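Local structure of tRNA (adenine(58)-N(1))-methyltransferase TrmI (Thermus thermophilus, 2PWY) at residues Leu66-Ala77 / His133-Phe144. The protein catalyses the S-adenosyl-L-methionine-dependent methylation of N1 of adenosine 58 in tRNA and is required for growth at extreme temperatures. Numbering follows the deposited sequence.
Sequences LEEYLLHMKRSA and HLAQAERNVRAF. With SAH (S-adenosyl-L-homocysteine), chain E.
Tyr-69 to Ala-77 runs antiparallel to helix 133-144, from Phe-144 back to His-133, the axis of helix 66-72 passing that of helix 133-144 at 11.8 Å, with 150° between their directions, before the chain continues as an extended loop. In this class I, Rossmann-like methyltransferase domain, the loop leads into the cofactor pocket. The Tyr-69 and Phe-144 rings form an offset stack, planes at 18° and centroids 4.3 Å apart, with Phe-144 CD1 over the rim of the tyrosine ring; Met-73 CB covers its opposite face. Leu-66 CD1 meets Phe-144 CE2 at 3.6 Å, and the Leu-66 side chain also packs on helix 109-118. With CG anti to N (chi1 -172°), Tyr-69 extends along the phenylalanine until OH donates to Asn-140 O at 2.6 Å, in the carbonyl plane on a lone pair. One water donates to both Tyr-69 OH and Asn-140 OD1. A phenylalanine in place of Tyr-69 would probably leave Asn-140 O without this donor and the water without one of its two acceptors. Both ends of the Asn-140 amide are bonded: ND2 donates to Lys-74 O (2.8 Å) and also to Ser-107 O, while OD1 accepts from Gln-136 NE2, which approaches from above the carbonyl plane. Gln-136, bent at chi2, lays its amide across the aliphatic chain of Lys-74, and its OE1 takes a bond from Arg-139 NH2. Within the loop, Arg-75 holds Met-73 O side-on through NE and NH1. At the pocket end, Ser-76 OG sits over a face of the His-133 ring, 3.0 Å from CD2. Ala-77 CB lies 3.7 Å from the sulfur SD of S-adenosyl-L-homocysteine, whose ribose O3' receives a nearly straight 2.8 Å hydrogen bond from His-133 ND1.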
ATOM      1  N   LEU A  66      17.895 -17.362  -4.709  1.00  8.34           N
ATOM      2  CA  LEU A  66      18.572 -16.138  -5.118  1.00  8.53           C
ATOM      3  C   LEU A  66      18.151 -14.952  -4.228  1.00  8.54           C
ATOM      4  O   LEU A  66      18.986 -14.128  -3.860  1.00  8.26           O
ATOM      5  CB  LEU A  66      18.334 -15.861  -6.606  1.00  8.98           C
ATOM      6  CG  LEU A  66      18.988 -14.604  -7.186  1.00  8.57           C
ATOM      7  CD1 LEU A  66      20.501 -14.582  -6.930  1.00  8.86           C
ATOM      8  CD2 LEU A  66      18.696 -14.479  -8.673  1.00 10.40           C
ATOM      9  N   GLU A  67      16.861 -14.892  -3.871  1.00  8.54           N
ATOM     10  CA  GLU A  67      16.374 -13.907  -2.907  1.00  9.71           C
ATOM     11  C   GLU A  67      17.159 -13.994  -1.587  1.00  9.73           C
ATOM     12  O   GLU A  67      17.683 -12.992  -1.105  1.00 10.40           O
ATOM     13  CB  GLU A  67      14.878 -14.101  -2.659  1.00  9.89           C
ATOM     14  CG  GLU A  67      14.292 -13.120  -1.640  1.00 11.13           C
ATOM     15  CD  GLU A  67      12.813 -13.354  -1.405  1.00 11.47           C
ATOM     16  OE1 GLU A  67      12.331 -14.484  -1.671  1.00 12.65           O
ATOM     17  OE2 GLU A  67      12.135 -12.393  -0.975  1.00 12.12           O
ATOM     18  N   GLU A  68      17.260 -15.194  -1.015  1.00  9.63           N
ATOM     19  CA  GLU A  68      17.978 -15.383   0.261  1.00  9.79           C
ATOM     20  C   GLU A  68      19.445 -14.998   0.142  1.00 10.12           C
ATOM     21  O   GLU A  68      20.005 -14.363   1.036  1.00  9.87           O
ATOM     22  CB  GLU A  68      17.847 -16.819   0.756  1.00  9.62           C
ATOM     23  CG  GLU A  68      16.444 -17.121   1.281  1.00  9.91           C
ATOM     24  CD  GLU A  68      16.187 -18.599   1.550  1.00 11.41           C
ATOM     25  OE1 GLU A  68      16.784 -19.464   0.870  1.00  9.31           O
ATOM     26  OE2 GLU A  68      15.349 -18.883   2.431  1.00 10.42           O
ATOM     27  N   TYR A  69      20.055 -15.380  -0.973  1.00 10.27           N
ATOM     28  CA  TYR A  69      21.444 -15.058  -1.238  1.00 11.40           C
ATOM     29  C   TYR A  69      21.693 -13.543  -1.290  1.00 11.70           C
ATOM     30  O   TYR A  69      22.604 -13.050  -0.618  1.00 12.19           O
ATOM     31  CB  TYR A  69      21.890 -15.727  -2.537  1.00 11.02           C
ATOM     32  CG  TYR A  69      23.360 -15.598  -2.798  1.00 11.35           C
ATOM     33  CD1 TYR A  69      24.295 -16.196  -1.946  1.00 10.86           C
ATOM     34  CD2 TYR A  69      23.824 -14.880  -3.885  1.00 10.64           C
ATOM     35  CE1 TYR A  69      25.679 -16.081  -2.192  1.00 11.95           C
ATOM     36  CE2 TYR A  69      25.197 -14.752  -4.140  1.00 11.49           C
ATOM     37  CZ  TYR A  69      26.115 -15.355  -3.291  1.00 11.92           C
ATOM     38  OH  TYR A  69      27.464 -15.222  -3.554  1.00 11.65           O
ATOM     39  N   LEU A  70      20.913 -12.811  -2.092  1.00 11.86           N
ATOM     40  CA  LEU A  70      21.068 -11.351  -2.142  1.00 12.43           C
ATOM     41  C   LEU A  70      20.966 -10.696  -0.776  1.00 13.05           C
ATOM     42  O   LEU A  70      21.693  -9.748  -0.484  1.00 13.38           O
ATOM     43  CB  LEU A  70      20.054 -10.687  -3.083  1.00 12.73           C
ATOM     44  CG  LEU A  70      20.578 -10.317  -4.454  1.00 13.38           C
ATOM     45  CD1 LEU A  70      20.794 -11.595  -5.262  1.00 15.01           C
ATOM     46  CD2 LEU A  70      19.627  -9.360  -5.167  1.00 10.69           C
ATOM     47  N   LEU A  71      20.057 -11.200   0.054  1.00 13.47           N
ATOM     48  CA  LEU A  71      19.778 -10.586   1.342  1.00 14.03           C
ATOM     49  C   LEU A  71      20.872 -10.856   2.377  1.00 14.01           C
ATOM     50  O   LEU A  71      21.006 -10.094   3.332  1.00 14.91           O
ATOM     51  CB  LEU A  71      18.424 -11.042   1.868  1.00 13.84           C
ATOM     52  CG  LEU A  71      17.191 -10.636   1.051  1.00 15.11           C
ATOM     53  CD1 LEU A  71      15.984 -11.331   1.654  1.00 16.28           C
ATOM     54  CD2 LEU A  71      17.019  -9.113   1.021  1.00 15.88           C
ATOM     55  N   HIS A  72      21.655 -11.917   2.173  1.00 13.93           N
ATOM     56  CA  HIS A  72      22.659 -12.351   3.160  1.00 13.92           C
ATOM     57  C   HIS A  72      24.118 -12.299   2.680  1.00 13.52           C
ATOM     58  O   HIS A  72      25.045 -12.320   3.500  1.00 13.23           O
ATOM     59  CB  HIS A  72      22.303 -13.748   3.715  1.00 14.21           C
ATOM     60  CG  HIS A  72      20.952 -13.807   4.359  1.00 15.44           C
ATOM     61  ND1 HIS A  72      20.735 -13.437   5.671  1.00 18.44           N
ATOM     62  CD2 HIS A  72      19.739 -14.151   3.862  1.00 15.55           C
ATOM     63  CE1 HIS A  72      19.449 -13.550   5.953  1.00 17.10           C
ATOM     64  NE2 HIS A  72      18.823 -13.989   4.876  1.00 18.12           N
ATOM     65  N   MET A  73      24.334 -12.204   1.367  1.00 12.90           N
ATOM     66  CA  MET A  73      25.696 -12.141   0.828  1.00 13.11           C
ATOM     67  C   MET A  73      26.451 -10.885   1.287  1.00 13.91           C
ATOM     68  O   MET A  73      25.843  -9.844   1.568  1.00 13.81           O
ATOM     69  CB  MET A  73      25.694 -12.216  -0.708  1.00 12.94           C
ATOM     70  CG  MET A  73      25.112 -10.982  -1.401  1.00 11.66           C
ATOM     71  SD  MET A  73      24.998 -11.215  -3.177  1.00 12.59           S
ATOM     72  CE  MET A  73      24.634  -9.542  -3.689  1.00 10.44           C
ATOM     73  N   LYS A  74      27.773 -11.013   1.366  1.00 15.12           N
ATOM     74  CA  LYS A  74      28.678  -9.904   1.664  1.00 16.86           C
ATOM     75  C   LYS A  74      28.439  -8.820   0.624  1.00 16.79           C
ATOM     76  O   LYS A  74      28.149  -9.122  -0.542  1.00 17.09           O
ATOM     77  CB  LYS A  74      30.130 -10.402   1.581  1.00 16.70           C
ATOM     78  CG  LYS A  74      31.215  -9.401   1.978  1.00 19.11           C
ATOM     79  CD  LYS A  74      32.591 -10.060   1.862  1.00 19.64           C
ATOM     80  CE  LYS A  74      33.729  -9.090   2.168  1.00 24.39           C
ATOM     81  NZ  LYS A  74      34.140  -9.160   3.595  1.00 27.25           N
ATOM     82  N   ARG A  75      28.534  -7.564   1.039  1.00 17.11           N
ATOM     83  CA  ARG A  75      28.393  -6.467   0.087  1.00 17.47           C
ATOM     84  C   ARG A  75      29.277  -5.279   0.419  1.00 17.88           C
ATOM     85  O   ARG A  75      29.690  -5.108   1.569  1.00 18.04           O
ATOM     86  CB  ARG A  75      26.928  -6.021  -0.009  1.00 17.85           C
ATOM     87  CG  ARG A  75      26.428  -5.112   1.119  1.00 17.80           C
ATOM     88  CD  ARG A  75      25.995  -5.889   2.361  1.00 19.58           C
ATOM     89  NE  ARG A  75      25.239  -7.099   2.017  1.00 19.18           N
ATOM     90  CZ  ARG A  75      23.929  -7.141   1.787  1.00 19.87           C
ATOM     91  NH1 ARG A  75      23.360  -8.302   1.481  1.00 17.79           N
ATOM     92  NH2 ARG A  75      23.190  -6.032   1.854  1.00 18.31           N
ATOM     93  N   SER A  76      29.567  -4.462  -0.588  1.00 18.05           N
ATOM     94  CA  SER A  76      30.020  -3.100  -0.321  1.00 18.81           C
ATOM     95  C   SER A  76      28.836  -2.206  -0.667  1.00 18.50           C
ATOM     96  O   SER A  76      28.123  -1.737   0.229  1.00 18.49           O
ATOM     97  CB  SER A  76      31.294  -2.749  -1.097  1.00 19.25           C
ATOM     98  OG  SER A  76      31.104  -2.923  -2.489  1.00 22.22           O
ATOM     99  N   ALA A  77      28.588  -2.029  -1.964  1.00 18.02           N
ATOM    100  CA  ALA A  77      27.366  -1.382  -2.431  1.00 17.47           C
ATOM    101  C   ALA A  77      26.137  -2.226  -2.071  1.00 16.93           C
ATOM    102  O   ALA A  77      26.132  -3.438  -2.260  1.00 16.16           O
ATOM    103  CB  ALA A  77      27.439  -1.156  -3.934  1.00 17.68           C
ATOM    104  N   HIS A 133      34.412  -2.481  -5.413  1.00 15.45           N
ATOM    105  CA  HIS A 133      33.034  -2.891  -5.648  1.00 14.72           C
ATOM    106  C   HIS A 133      32.993  -4.035  -6.661  1.00 14.11           C
ATOM    107  O   HIS A 133      32.354  -5.061  -6.421  1.00 13.23           O
ATOM    108  CB  HIS A 133      32.169  -1.707  -6.111  1.00 14.59           C
ATOM    109  CG  HIS A 133      31.846  -0.717  -5.026  1.00 15.01           C
ATOM    110  ND1 HIS A 133      30.827   0.204  -5.146  1.00 15.18           N
ATOM    111  CD2 HIS A 133      32.400  -0.506  -3.807  1.00 15.60           C
ATOM    112  CE1 HIS A 133      30.766   0.940  -4.051  1.00 16.31           C
ATOM    113  NE2 HIS A 133      31.704   0.524  -3.217  1.00 15.57           N
ATOM    114  N   LEU A 134      33.688  -3.861  -7.781  1.00 13.84           N
ATOM    115  CA  LEU A 134      33.703  -4.879  -8.829  1.00 13.73           C
ATOM    116  C   LEU A 134      34.279  -6.214  -8.346  1.00 13.73           C
ATOM    117  O   LEU A 134      33.717  -7.266  -8.623  1.00 13.60           O
ATOM    118  CB  LEU A 134      34.441  -4.386 -10.077  1.00 13.62           C
ATOM    119  CG  LEU A 134      34.444  -5.374 -11.250  1.00 13.42           C
ATOM    120  CD1 LEU A 134      33.019  -5.786 -11.674  1.00 12.77           C
ATOM    121  CD2 LEU A 134      35.208  -4.804 -12.438  1.00 13.51           C
ATOM    122  N   ALA A 135      35.383  -6.169  -7.602  1.00 13.66           N
ATOM    123  CA  ALA A 135      35.959  -7.394  -7.049  1.00 13.58           C
ATOM    124  C   ALA A 135      34.964  -8.172  -6.180  1.00 13.54           C
ATOM    125  O   ALA A 135      34.827  -9.388  -6.342  1.00 13.46           O
ATOM    126  CB  ALA A 135      37.240  -7.092  -6.278  1.00 13.82           C
ATOM    127  N   GLN A 136      34.248  -7.474  -5.292  1.00 13.33           N
ATOM    128  CA  GLN A 136      33.249  -8.123  -4.432  1.00 13.73           C
ATOM    129  C   GLN A 136      32.089  -8.666  -5.270  1.00 12.97           C
ATOM    130  O   GLN A 136      31.618  -9.787  -5.040  1.00 12.70           O
ATOM    131  CB  GLN A 136      32.726  -7.169  -3.348  1.00 14.41           C
ATOM    132  CG  GLN A 136      31.822  -7.844  -2.291  1.00 17.00           C
ATOM    133  CD  GLN A 136      32.507  -9.009  -1.583  1.00 20.75           C
ATOM    134  OE1 GLN A 136      33.621  -8.863  -1.074  1.00 24.73           O
ATOM    135  NE2 GLN A 136      31.847 -10.167  -1.548  1.00 20.89           N
ATOM    136  N   ALA A 137      31.650  -7.875  -6.250  1.00 12.22           N
ATOM    137  CA  ALA A 137      30.543  -8.292  -7.121  1.00 11.55           C
ATOM    138  C   ALA A 137      30.908  -9.578  -7.851  1.00 11.37           C
ATOM    139  O   ALA A 137      30.119 -10.517  -7.897  1.00 11.46           O
ATOM    140  CB  ALA A 137      30.186  -7.196  -8.110  1.00 11.49           C
ATOM    141  N   GLU A 138      32.115  -9.619  -8.408  1.00 11.57           N
ATOM    142  CA  GLU A 138      32.579 -10.818  -9.099  1.00 12.18           C
ATOM    143  C   GLU A 138      32.602 -12.025  -8.160  1.00 12.12           C
ATOM    144  O   GLU A 138      32.131 -13.090  -8.542  1.00 11.70           O
ATOM    145  CB  GLU A 138      33.930 -10.570  -9.786  1.00 12.31           C
ATOM    146  CG  GLU A 138      33.827  -9.529 -10.912  1.00 13.53           C
ATOM    147  CD  GLU A 138      35.138  -9.273 -11.636  1.00 14.06           C
ATOM    148  OE1 GLU A 138      36.181  -9.775 -11.178  1.00 19.62           O
ATOM    149  OE2 GLU A 138      35.127  -8.556 -12.665  1.00 15.18           O
ATOM    150  N   ARG A 139      33.113 -11.863  -6.937  1.00 12.60           N
ATOM    151  CA  ARG A 139      33.089 -12.971  -5.963  1.00 13.34           C
ATOM    152  C   ARG A 139      31.660 -13.429  -5.693  1.00 12.35           C
ATOM    153  O   ARG A 139      31.372 -14.637  -5.675  1.00 11.43           O
ATOM    154  CB  ARG A 139      33.781 -12.594  -4.642  1.00 13.25           C
ATOM    155  CG  ARG A 139      35.314 -12.632  -4.707  1.00 16.58           C
ATOM    156  CD  ARG A 139      35.969 -12.500  -3.316  1.00 17.08           C
ATOM    157  NE  ARG A 139      35.823 -11.157  -2.757  1.00 22.74           N
ATOM    158  CZ  ARG A 139      36.634 -10.130  -3.012  1.00 23.69           C
ATOM    159  NH1 ARG A 139      37.677 -10.271  -3.824  1.00 24.58           N
ATOM    160  NH2 ARG A 139      36.390  -8.950  -2.454  1.00 24.29           N
ATOM    161  N   ASN A 140      30.765 -12.461  -5.489  1.00 11.32           N
ATOM    162  CA  ASN A 140      29.374 -12.772  -5.160  1.00 11.40           C
ATOM    163  C   ASN A 140      28.700 -13.571  -6.273  1.00 11.17           C
ATOM    164  O   ASN A 140      28.014 -14.563  -6.007  1.00 11.53           O
ATOM    165  CB  ASN A 140      28.588 -11.493  -4.865  1.00 11.05           C
ATOM    166  CG  ASN A 140      28.909 -10.904  -3.495  1.00 12.33           C
ATOM    167  OD1 ASN A 140      29.522 -11.555  -2.642  1.00 11.84           O
ATOM    168  ND2 ASN A 140      28.480  -9.673  -3.277  1.00 13.35           N
ATOM    169  N   VAL A 141      28.922 -13.144  -7.519  1.00 11.24           N
ATOM    170  CA  VAL A 141      28.334 -13.808  -8.683  1.00 11.49           C
ATOM    171  C   VAL A 141      28.912 -15.218  -8.832  1.00 11.84           C
ATOM    172  O   VAL A 141      28.184 -16.197  -8.995  1.00 11.31           O
ATOM    173  CB  VAL A 141      28.565 -12.979  -9.972  1.00 11.37           C
ATOM    174  CG1 VAL A 141      28.124 -13.749 -11.225  1.00 11.78           C
ATOM    175  CG2 VAL A 141      27.824 -11.643  -9.863  1.00 11.06           C
ATOM    176  N   ARG A 142      30.235 -15.311  -8.760  1.00 13.05           N
ATOM    177  CA  ARG A 142      30.890 -16.578  -9.046  1.00 14.27           C
ATOM    178  C   ARG A 142      30.595 -17.642  -7.984  1.00 13.90           C
ATOM    179  O   ARG A 142      30.538 -18.835  -8.300  1.00 14.07           O
ATOM    180  CB  ARG A 142      32.380 -16.360  -9.306  1.00 14.99           C
ATOM    181  CG  ARG A 142      32.578 -15.633 -10.640  1.00 17.77           C
ATOM    182  CD  ARG A 142      33.884 -14.851 -10.755  1.00 22.79           C
ATOM    183  NE  ARG A 142      33.947 -14.194 -12.064  1.00 25.46           N
ATOM    184  CZ  ARG A 142      34.939 -13.414 -12.480  1.00 27.19           C
ATOM    185  NH1 ARG A 142      35.984 -13.168 -11.698  1.00 29.15           N
ATOM    186  NH2 ARG A 142      34.882 -12.874 -13.693  1.00 28.91           N
ATOM    187  N   ALA A 143      30.348 -17.200  -6.749  1.00 13.64           N
ATOM    188  CA  ALA A 143      30.060 -18.103  -5.631  1.00 13.53           C
ATOM    189  C   ALA A 143      28.693 -18.772  -5.754  1.00 13.53           C
ATOM    190  O   ALA A 143      28.431 -19.797  -5.108  1.00 14.38           O
ATOM    191  CB  ALA A 143      30.158 -17.349  -4.302  1.00 13.50           C
ATOM    192  N   PHE A 144      27.826 -18.191  -6.586  1.00 13.05           N
ATOM    193  CA  PHE A 144      26.432 -18.624  -6.686  1.00 13.03           C
ATOM    194  C   PHE A 144      26.071 -19.155  -8.072  1.00 13.03           C
ATOM    195  O   PHE A 144      25.142 -19.959  -8.207  1.00 13.18           O
ATOM    196  CB  PHE A 144      25.523 -17.437  -6.361  1.00 12.78           C
ATOM    197  CG  PHE A 144      24.099 -17.815  -6.080  1.00 13.54           C
ATOM    198  CD1 PHE A 144      23.736 -18.329  -4.835  1.00 13.75           C
ATOM    199  CD2 PHE A 144      23.113 -17.641  -7.045  1.00 12.56           C
ATOM    200  CE1 PHE A 144      22.403 -18.668  -4.557  1.00 14.05           C
ATOM    201  CE2 PHE A 144      21.788 -17.990  -6.774  1.00 14.42           C
ATOM    202  CZ  PHE A 144      21.437 -18.494  -5.524  1.00 12.56           C
TER
HETATM  203  N   SAH E 501      22.431  -3.257  -8.577  1.00 10.31           N
HETATM  204  CA  SAH E 501      23.691  -3.479  -7.796  1.00 10.06           C
HETATM  205  CB  SAH E 501      23.982  -2.296  -6.880  1.00 10.50           C
HETATM  206  CG  SAH E 501      24.490  -1.074  -7.650  1.00 10.16           C
HETATM  207  SD  SAH E 501      25.061   0.192  -6.485  1.00 11.55           S
HETATM  208  C   SAH E 501      23.551  -4.769  -7.010  1.00 10.55           C
HETATM  209  O   SAH E 501      22.468  -5.372  -7.000  1.00  9.69           O
HETATM  210  OXT SAH E 501      24.516  -5.235  -6.394  1.00 10.56           O
HETATM  211  C5' SAH E 501      25.587   1.383  -7.744  1.00 11.42           C
HETATM  212  C4' SAH E 501      26.974   1.054  -8.307  1.00 12.91           C
HETATM  213  O4' SAH E 501      27.151   1.754  -9.521  1.00 12.68           O
HETATM  214  C3' SAH E 501      28.155   1.453  -7.413  1.00 12.67           C
HETATM  215  O3' SAH E 501      28.987   0.309  -7.242  1.00 13.49           O
HETATM  216  C2' SAH E 501      28.866   2.565  -8.185  1.00 13.42           C
HETATM  217  O2' SAH E 501      30.270   2.531  -8.066  1.00 14.81           O
HETATM  218  C1' SAH E 501      28.489   2.238  -9.608  1.00 13.17           C
HETATM  219  N9  SAH E 501      28.407   3.343 -10.577  1.00 12.47           N
HETATM  220  C8  SAH E 501      27.784   4.546 -10.404  1.00 12.99           C
HETATM  221  N7  SAH E 501      27.874   5.222 -11.572  1.00 13.05           N
HETATM  222  C5  SAH E 501      28.495   4.456 -12.496  1.00 12.97           C
HETATM  223  C6  SAH E 501      28.837   4.666 -13.837  1.00 13.50           C
HETATM  224  N6  SAH E 501      28.529   5.812 -14.463  1.00 13.78           N
HETATM  225  N1  SAH E 501      29.498   3.645 -14.508  1.00 13.10           N
HETATM  226  C2  SAH E 501      29.820   2.468 -13.875  1.00 13.07           C
HETATM  227  N3  SAH E 501      29.486   2.282 -12.548  1.00 12.98           N
HETATM  228  C4  SAH E 501      28.833   3.260 -11.876  1.00 12.22           C
HETATM  229  O   HOH W   1      29.194 -14.290  -1.748  1.00 19.92           O